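Local coordinates for protein putative polyketide synthase (Brevibacillus brevis, PDB 5HU7) that probably catalyses the dehydration of a beta-hydroxyacyl intermediate carried by a trans-AT polyketide synthase, as its dehydratase domain, at residues A[45-56]-A[82-92]; A[189-198]-A[209-219]. All blocks are in the same frame, centred on the assembly; numbering follows the deposited sequence.

Contact 1 of 2, residues A[45-56]-A[82-92]; sequences NGQRFFPLIAYL and VATDDPLLVGD
Phe50 N gives its hydrogen to Leu88 O over 2.7 Å, next to a short two-residue antiparallel pairing, 48-49 with 89-90, that leads into the central helix 52-65 of the first hotdog half. Segment 45-56 carries the end of the HxxxGxxxxP signature of polyketide synthase dehydratases, with Gly46 and Pro51 as its glycine and proline. Arg48 and Val90 form the hydrogen-bonded pair: Val90 N reaches Arg48 O at 2.9 Å, nearly straight at 170°, and Arg48 N returns a more bent bond to Val90 O. Arg48's extended side chain brings NH1 to a weak bond with Gly46 O, in the same segment, and NH2 to a hydrogen bond with Met39 O.

Tyr55 holds the loop that runs into strand 89-90. With its ring swung to the side away from its own carbonyl carbon (chi1 -69°), OH accepts Leu88 N at 2.9 Å, the donor lying near the ring plane. Phe50 CD2 sits over the centre of one ring face, and Thr84 CG2 comes over the other, 4.0 Å from the centroid, while Thr84 OG1 is bonded to Ser128 OG. A leucine in place of Tyr55 would probably leave Leu88 N without its acceptor and take away the flat surface between Phe50 and Thr84. Leu88 CD2 in turn covers a face of Phe50, 4.0 Å from that centroid. On the side of the pairing that carries Phe49 and Leu89, the two side chains run alongside each other, Phe49 CD1 3.4 Å from Leu89 CD2 and 3.7 Å from Pro87 CB.

Contact 2 of 2, residues A[189-198]-A[209-219]; sequences VLVKLSLPSI and HPSLLESLLPS
His209 supplies the polar part of this contact, using both ring nitrogens. NE2 donates to Pro196 O at 2.7 Å, somewhat bent at 143° and with the acceptor tilted out of the ring plane. ND1, the other ring nitrogen, accepts Ser211 N at 3.0 Å, capping the turn that leads into helix 212-227. One bond thus ties the ring to the chain leaving strand 188-193 and the other ties it to the helix start, which together fix its rotation and are consistent with the proton sitting on NE2. Within the helix, Ser219 OG donates to Ser215 O at 2.7 Å, so the hydroxyl is satisfied although it faces an apolar strand.

Contacts with the imidazole faces come next. Leu195 CB stands over the ring centre, 3.8 Å from the centroid in a CH-pi contact, and Pro210 CD lies against the opposite face. With His209 CG anti to the backbone N (chi1 -169°), the imidazole lies alongside Leu195, the two side chains running in opposite directions.

The rest is van der Waals packing. Ile198 CD1 meets Pro210 CG tip to tip at 3.8 Å. Farther along, small serines receive larger side chains of the strand and the loop after it: Pro196 CD rests on Ser211 CB, Leu193 CD2 on Ser215 CB at 3.8 Å, and Val191 CG2 touches the hydroxyl Ser219 OG at 3.4 Å. Leu195 CD2 adds a looser approach to Leu212 CA.

Strand 189-193 and helix 212-219 run roughly antiparallel, at 149° with axes 10.1 Å apart: the central helix laid along its curved sheet, as in the second hotdog half of a dehydratase's double-hotdog fold, with HPSLLE probably standing at the place of the family's HPxxxD-type motif.

Overall arrangement
Contacts 1 and 2 involve the corresponding central helices of the two hotdog halves, 52-65 and 212-227, at or near their N-terminal ends. Their centres are about 18 Å apart, yet they touch: Ile53 packs on His209 and Pro210, and Leu52 on Leu213. Both run from a buried helix-on-strand part to a more exposed end, in contact 1 the short strand pairing and the residues past it, in contact 2 the loop after the strand. Contact 1 combines backbone pairing with aromatic rings packed on aliphatic groups, and one tyrosine hydroxyl bonded to a main-chain amide; contact 2 has a single hydrogen bond across it, made by an imidazole, and otherwise relies on aliphatic side chains packed on serines, a proline and the imidazole face.

Contact 1 of 2, residues A[45-56]-A[82-92]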
# COMPACT_ATOMS: atom_id res chain seq x y z
N ASN A 45 -23.86 -16.34 3.68
CA ASN A 45 -24.06 -14.95 4.02
C ASN A 45 -25.47 -14.40 3.70
O ASN A 45 -26.39 -15.15 3.42
CB ASN A 45 -22.91 -14.11 3.35
CG ASN A 45 -22.97 -13.75 1.87
OD1 ASN A 45 -23.99 -13.29 1.35
ND2 ASN A 45 -21.81 -13.74 1.22
N GLY A 46 -25.62 -13.11 3.95
CA GLY A 46 -26.77 -12.24 3.74
C GLY A 46 -26.47 -10.91 4.43
O GLY A 46 -25.40 -10.77 5.06
N GLN A 47 -27.37 -9.89 4.30
CA GLN A 47 -27.00 -8.63 4.90
C GLN A 47 -26.87 -8.71 6.41
O GLN A 47 -27.66 -9.39 7.07
CB GLN A 47 -27.97 -7.49 4.55
CG GLN A 47 -27.34 -6.11 4.77
CD GLN A 47 -28.12 -4.99 4.16
OE1 GLN A 47 -27.59 -4.20 3.36
NE2 GLN A 47 -29.35 -4.79 4.62
N ARG A 48 -25.90 -7.97 6.95
CA ARG A 48 -25.63 -7.93 8.38
C ARG A 48 -24.62 -6.86 8.75
O ARG A 48 -23.90 -6.36 7.92
CB ARG A 48 -25.15 -9.31 8.89
CG ARG A 48 -23.86 -9.78 8.26
CD ARG A 48 -23.60 -11.19 8.68
NE ARG A 48 -22.35 -11.73 8.17
CZ ARG A 48 -22.12 -12.05 6.90
NH1 ARG A 48 -23.05 -11.85 5.98
NH2 ARG A 48 -20.95 -12.56 6.55
N PHE A 49 -24.55 -6.57 10.02
CA PHE A 49 -23.66 -5.56 10.58
C PHE A 49 -22.24 -6.07 10.56
O PHE A 49 -22.01 -7.24 10.87
CB PHE A 49 -24.04 -5.25 12.05
CG PHE A 49 -25.40 -4.62 12.23
CD1 PHE A 49 -25.76 -3.47 11.52
CD2 PHE A 49 -26.32 -5.15 13.13
CE1 PHE A 49 -27.03 -2.90 11.67
CE2 PHE A 49 -27.59 -4.57 13.28
CZ PHE A 49 -27.93 -3.45 12.53
N PHE A 50 -21.28 -5.19 10.23
CA PHE A 50 -19.86 -5.53 10.29
C PHE A 50 -19.54 -5.90 11.74
O PHE A 50 -20.00 -5.20 12.63
CB PHE A 50 -18.99 -4.34 9.87
CG PHE A 50 -17.53 -4.64 9.61
CD1 PHE A 50 -17.15 -5.36 8.49
CD2 PHE A 50 -16.54 -4.06 10.38
CE1 PHE A 50 -15.81 -5.60 8.22
CE2 PHE A 50 -15.20 -4.24 10.07
CZ PHE A 50 -14.84 -5.01 9.00
N PRO A 51 -18.80 -6.98 12.04
CA PRO A 51 -18.52 -7.32 13.44
C PRO A 51 -17.85 -6.20 14.24
O PRO A 51 -16.98 -5.53 13.72
CB PRO A 51 -17.64 -8.56 13.35
CG PRO A 51 -17.82 -9.09 12.02
CD PRO A 51 -18.21 -7.98 11.12
N LEU A 52 -18.28 -6.00 15.49
CA LEU A 52 -17.76 -4.97 16.40
C LEU A 52 -16.21 -4.97 16.53
O LEU A 52 -15.57 -3.97 16.20
CB LEU A 52 -18.46 -5.09 17.79
CG LEU A 52 -19.98 -4.81 17.85
CD1 LEU A 52 -20.62 -5.10 19.25
CD2 LEU A 52 -20.32 -3.46 17.34
N ILE A 53 -15.62 -6.09 16.95
CA ILE A 53 -14.16 -6.24 17.05
C ILE A 53 -13.42 -6.04 15.72
O ILE A 53 -12.24 -5.67 15.73
CB ILE A 53 -13.74 -7.60 17.67
CG1 ILE A 53 -14.42 -8.79 16.90
CG2 ILE A 53 -14.05 -7.57 19.19
CD1 ILE A 53 -13.89 -10.11 17.18
N ALA A 54 -14.08 -6.26 14.61
CA ALA A 54 -13.44 -6.09 13.32
C ALA A 54 -13.06 -4.63 13.10
O ALA A 54 -12.01 -4.36 12.52
CB ALA A 54 -14.33 -6.59 12.21
N TYR A 55 -13.85 -3.67 13.66
CA TYR A 55 -13.55 -2.25 13.57
C TYR A 55 -12.28 -1.91 14.34
O TYR A 55 -11.51 -1.08 13.90
CB TYR A 55 -14.70 -1.42 14.16
CG TYR A 55 -15.98 -1.44 13.36
CD1 TYR A 55 -16.13 -0.67 12.21
CD2 TYR A 55 -17.09 -2.13 13.83
CE1 TYR A 55 -17.36 -0.58 11.55
CE2 TYR A 55 -18.31 -2.07 13.16
CZ TYR A 55 -18.46 -1.26 12.05
OH TYR A 55 -19.66 -1.18 11.41
N LEU A 56 -12.08 -2.55 15.51
CA LEU A 56 -10.91 -2.29 16.34
C LEU A 56 -9.66 -2.89 15.76
O LEU A 56 -8.60 -2.26 15.76
CB LEU A 56 -11.14 -2.84 17.73
CG LEU A 56 -12.37 -2.30 18.49
CD1 LEU A 56 -12.54 -3.07 19.79
CD2 LEU A 56 -12.26 -0.84 18.75
N VAL A 82 -13.25 5.79 21.08
CA VAL A 82 -13.70 5.04 19.90
C VAL A 82 -15.23 5.06 19.84
O VAL A 82 -15.90 4.88 20.85
CB VAL A 82 -13.14 3.60 19.89
CG1 VAL A 82 -13.68 2.82 18.70
CG2 VAL A 82 -11.61 3.59 19.91
N ALA A 83 -15.77 5.26 18.64
CA ALA A 83 -17.22 5.32 18.45
C ALA A 83 -17.61 4.81 17.10
O ALA A 83 -17.07 5.27 16.11
CB ALA A 83 -17.70 6.76 18.64
N THR A 84 -18.46 3.77 17.06
CA THR A 84 -19.05 3.24 15.84
C THR A 84 -20.49 3.70 15.88
O THR A 84 -21.28 3.08 16.58
CB THR A 84 -18.90 1.72 15.72
OG1 THR A 84 -17.50 1.43 15.53
CG2 THR A 84 -19.72 1.14 14.57
N ASP A 85 -20.81 4.79 15.17
CA ASP A 85 -22.12 5.47 15.14
C ASP A 85 -23.04 5.01 14.00
O ASP A 85 -24.26 5.02 14.18
CB ASP A 85 -21.93 7.03 14.97
CG ASP A 85 -20.59 7.53 14.36
OD1 ASP A 85 -19.52 7.08 14.81
OD2 ASP A 85 -20.65 8.26 13.33
N ASP A 86 -22.47 4.79 12.81
CA ASP A 86 -23.24 4.43 11.61
C ASP A 86 -22.73 3.09 11.15
O ASP A 86 -21.68 3.04 10.54
CB ASP A 86 -23.09 5.52 10.55
CG ASP A 86 -24.19 5.54 9.49
OD1 ASP A 86 -24.92 4.53 9.36
OD2 ASP A 86 -24.34 6.59 8.82
N PRO A 87 -23.42 1.97 11.47
CA PRO A 87 -22.86 0.64 11.13
C PRO A 87 -22.65 0.34 9.65
O PRO A 87 -23.49 0.63 8.79
CB PRO A 87 -23.88 -0.34 11.73
CG PRO A 87 -24.63 0.42 12.71
CD PRO A 87 -24.67 1.83 12.25
N LEU A 88 -21.51 -0.31 9.37
CA LEU A 88 -21.17 -0.79 8.04
C LEU A 88 -21.94 -2.10 7.86
O LEU A 88 -21.91 -2.98 8.74
CB LEU A 88 -19.64 -1.02 7.95
CG LEU A 88 -19.10 -1.77 6.73
CD1 LEU A 88 -19.40 -1.04 5.43
CD2 LEU A 88 -17.61 -1.98 6.88
N LEU A 89 -22.66 -2.21 6.74
CA LEU A 89 -23.42 -3.39 6.40
C LEU A 89 -22.66 -4.15 5.35
O LEU A 89 -22.21 -3.58 4.39
CB LEU A 89 -24.81 -3.03 5.86
CG LEU A 89 -25.78 -2.35 6.83
CD1 LEU A 89 -27.16 -2.26 6.23
CD2 LEU A 89 -25.87 -3.09 8.12
N VAL A 90 -22.53 -5.46 5.55
CA VAL A 90 -21.82 -6.34 4.63
C VAL A 90 -22.68 -7.56 4.31
O VAL A 90 -23.65 -7.82 5.00
CB VAL A 90 -20.45 -6.75 5.22
CG1 VAL A 90 -19.61 -5.52 5.57
CG2 VAL A 90 -20.63 -7.67 6.43
N GLY A 91 -22.31 -8.28 3.25
CA GLY A 91 -22.99 -9.50 2.83
C GLY A 91 -24.12 -9.33 1.85
O GLY A 91 -24.62 -10.33 1.37
N ASP A 92 -24.53 -8.09 1.53
CA ASP A 92 -25.59 -7.78 0.56
C ASP A 92 -24.89 -7.52 -0.78
O ASP A 92 -25.06 -8.28 -1.72
CB ASP A 92 -26.40 -6.55 1.04
CG ASP A 92 -27.62 -6.10 0.25
OD1 ASP A 92 -27.57 -6.09 -0.99
OD2 ASP A 92 -28.57 -5.61 0.86

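Contact 2 of 2, residues A[189-198]-A[209-219]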
# COMPACT_ATOMS: atom_id res chain seq x y z
N VAL A 189 -17.93 -11.58 36.02
CA VAL A 189 -17.97 -12.88 35.40
C VAL A 189 -16.59 -13.13 34.85
O VAL A 189 -15.99 -12.23 34.28
CB VAL A 189 -19.09 -13.09 34.34
CG1 VAL A 189 -20.45 -12.98 34.97
CG2 VAL A 189 -18.97 -12.10 33.18
N LEU A 190 -16.02 -14.31 35.13
CA LEU A 190 -14.70 -14.70 34.60
C LEU A 190 -15.00 -15.83 33.65
O LEU A 190 -15.45 -16.90 34.07
CB LEU A 190 -13.71 -15.11 35.70
CG LEU A 190 -12.38 -15.65 35.20
CD1 LEU A 190 -11.51 -14.52 34.66
CD2 LEU A 190 -11.66 -16.45 36.30
N VAL A 191 -14.80 -15.58 32.36
CA VAL A 191 -15.12 -16.55 31.33
C VAL A 191 -13.87 -17.29 30.94
O VAL A 191 -12.89 -16.65 30.55
CB VAL A 191 -15.70 -15.84 30.08
CG1 VAL A 191 -16.10 -16.85 29.02
CG2 VAL A 191 -16.89 -14.97 30.44
N LYS A 192 -13.91 -18.61 30.97
CA LYS A 192 -12.80 -19.42 30.47
C LYS A 192 -13.11 -19.67 28.99
O LYS A 192 -14.16 -20.22 28.66
CB LYS A 192 -12.67 -20.74 31.22
CG LYS A 192 -11.46 -21.55 30.77
CD LYS A 192 -11.14 -22.66 31.75
CE LYS A 192 -10.07 -23.57 31.23
NZ LYS A 192 -10.52 -24.40 30.08
N LEU A 193 -12.21 -19.25 28.12
CA LEU A 193 -12.40 -19.32 26.68
C LEU A 193 -11.68 -20.47 26.03
O LEU A 193 -10.56 -20.80 26.40
CB LEU A 193 -11.92 -18.02 26.03
CG LEU A 193 -12.65 -16.77 26.45
CD1 LEU A 193 -11.88 -15.56 26.04
CD2 LEU A 193 -14.07 -16.73 25.91
N SER A 194 -12.25 -20.94 24.93
CA SER A 194 -11.64 -21.95 24.08
C SER A 194 -12.02 -21.50 22.68
O SER A 194 -12.92 -22.05 22.05
CB SER A 194 -12.10 -23.35 24.45
OG SER A 194 -12.01 -24.25 23.37
N LEU A 195 -11.36 -20.42 22.25
CA LEU A 195 -11.63 -19.80 20.97
C LEU A 195 -11.31 -20.76 19.83
O LEU A 195 -10.37 -21.56 19.94
CB LEU A 195 -10.82 -18.50 20.82
CG LEU A 195 -11.21 -17.36 21.77
CD1 LEU A 195 -10.23 -16.22 21.69
CD2 LEU A 195 -12.61 -16.88 21.50
N PRO A 196 -12.10 -20.75 18.73
CA PRO A 196 -11.84 -21.69 17.63
C PRO A 196 -10.43 -21.58 17.05
O PRO A 196 -9.80 -20.54 17.14
CB PRO A 196 -12.91 -21.36 16.60
CG PRO A 196 -13.96 -20.64 17.34
CD PRO A 196 -13.28 -19.91 18.44
N SER A 197 -9.95 -22.68 16.47
CA SER A 197 -8.62 -22.76 15.87
C SER A 197 -8.50 -21.84 14.66
O SER A 197 -9.38 -21.82 13.79
CB SER A 197 -8.31 -24.21 15.47
OG SER A 197 -9.30 -24.72 14.59
N ILE A 198 -7.43 -21.05 14.63
CA ILE A 198 -7.10 -20.13 13.55
C ILE A 198 -5.66 -20.47 13.16
O ILE A 198 -4.84 -20.73 14.04
CB ILE A 198 -7.28 -18.65 14.03
CG1 ILE A 198 -8.75 -18.35 14.37
CG2 ILE A 198 -6.75 -17.63 13.02
CD1 ILE A 198 -9.78 -18.41 13.25
N HIS A 209 -9.25 -12.05 18.06
CA HIS A 209 -9.65 -13.27 17.41
C HIS A 209 -10.99 -13.00 16.70
O HIS A 209 -11.82 -12.27 17.26
CB HIS A 209 -9.81 -14.37 18.47
CG HIS A 209 -9.98 -15.74 17.92
ND1 HIS A 209 -11.21 -16.19 17.48
CD2 HIS A 209 -9.06 -16.72 17.76
CE1 HIS A 209 -10.98 -17.41 17.01
NE2 HIS A 209 -9.74 -17.81 17.26
N PRO A 210 -11.25 -13.58 15.50
CA PRO A 210 -12.52 -13.30 14.82
C PRO A 210 -13.79 -13.81 15.52
O PRO A 210 -14.87 -13.38 15.14
CB PRO A 210 -12.32 -13.97 13.45
CG PRO A 210 -11.32 -15.00 13.67
CD PRO A 210 -10.38 -14.43 14.67
N SER A 211 -13.67 -14.71 16.51
CA SER A 211 -14.81 -15.29 17.22
C SER A 211 -15.00 -14.76 18.64
O SER A 211 -15.95 -15.18 19.29
CB SER A 211 -14.65 -16.80 17.28
OG SER A 211 -14.23 -17.33 16.03
N LEU A 212 -14.13 -13.87 19.12
CA LEU A 212 -14.19 -13.32 20.48
C LEU A 212 -15.53 -12.65 20.87
O LEU A 212 -15.95 -12.76 22.02
CB LEU A 212 -13.02 -12.32 20.66
CG LEU A 212 -12.93 -11.62 22.00
CD1 LEU A 212 -12.73 -12.62 23.12
CD2 LEU A 212 -11.80 -10.60 22.00
N LEU A 213 -16.18 -11.95 19.95
CA LEU A 213 -17.46 -11.27 20.20
C LEU A 213 -18.61 -12.28 20.34
O LEU A 213 -19.54 -12.05 21.12
CB LEU A 213 -17.75 -10.30 19.04
CG LEU A 213 -19.04 -9.46 19.09
CD1 LEU A 213 -19.00 -8.46 20.25
CD2 LEU A 213 -19.28 -8.78 17.71
N GLU A 214 -18.53 -13.41 19.64
CA GLU A 214 -19.57 -14.44 19.72
C GLU A 214 -19.57 -15.13 21.11
O GLU A 214 -20.55 -15.80 21.46
CB GLU A 214 -19.45 -15.50 18.59
CG GLU A 214 -19.07 -14.99 17.20
CD GLU A 214 -19.77 -13.74 16.70
OE1 GLU A 214 -21.00 -13.79 16.47
OE2 GLU A 214 -19.07 -12.72 16.47
N SER A 215 -18.45 -14.99 21.88
CA SER A 215 -18.27 -15.56 23.21
C SER A 215 -18.54 -14.56 24.32
O SER A 215 -19.08 -14.94 25.36
CB SER A 215 -16.84 -16.05 23.36
OG SER A 215 -16.50 -16.95 22.32
N LEU A 216 -18.11 -13.32 24.13
CA LEU A 216 -18.26 -12.26 25.10
C LEU A 216 -19.68 -11.76 25.22
O LEU A 216 -20.17 -11.58 26.33
CB LEU A 216 -17.33 -11.09 24.73
CG LEU A 216 -15.83 -11.33 24.94
CD1 LEU A 216 -15.02 -10.12 24.50
CD2 LEU A 216 -15.51 -11.64 26.37
N LEU A 217 -20.35 -11.55 24.10
CA LEU A 217 -21.74 -11.07 24.10
C LEU A 217 -22.67 -11.91 25.01
O LEU A 217 -23.21 -11.33 25.95
CB LEU A 217 -22.26 -10.96 22.66
CG LEU A 217 -23.72 -10.50 22.50
CD1 LEU A 217 -24.01 -9.19 23.29
CD2 LEU A 217 -24.04 -10.32 21.03
N PRO A 218 -22.81 -13.24 24.87
CA PRO A 218 -23.66 -13.99 25.83
C PRO A 218 -23.20 -13.85 27.29
O PRO A 218 -24.02 -13.85 28.21
CB PRO A 218 -23.57 -15.45 25.35
CG PRO A 218 -22.45 -15.51 24.39
CD PRO A 218 -22.27 -14.13 23.82
N SER A 219 -21.88 -13.67 27.49
CA SER A 219 -21.26 -13.48 28.81
C SER A 219 -21.60 -12.11 29.41
O SER A 219 -21.77 -12.02 30.63
CB SER A 219 -19.74 -13.64 28.71
OG SER A 219 -19.35 -14.84 28.05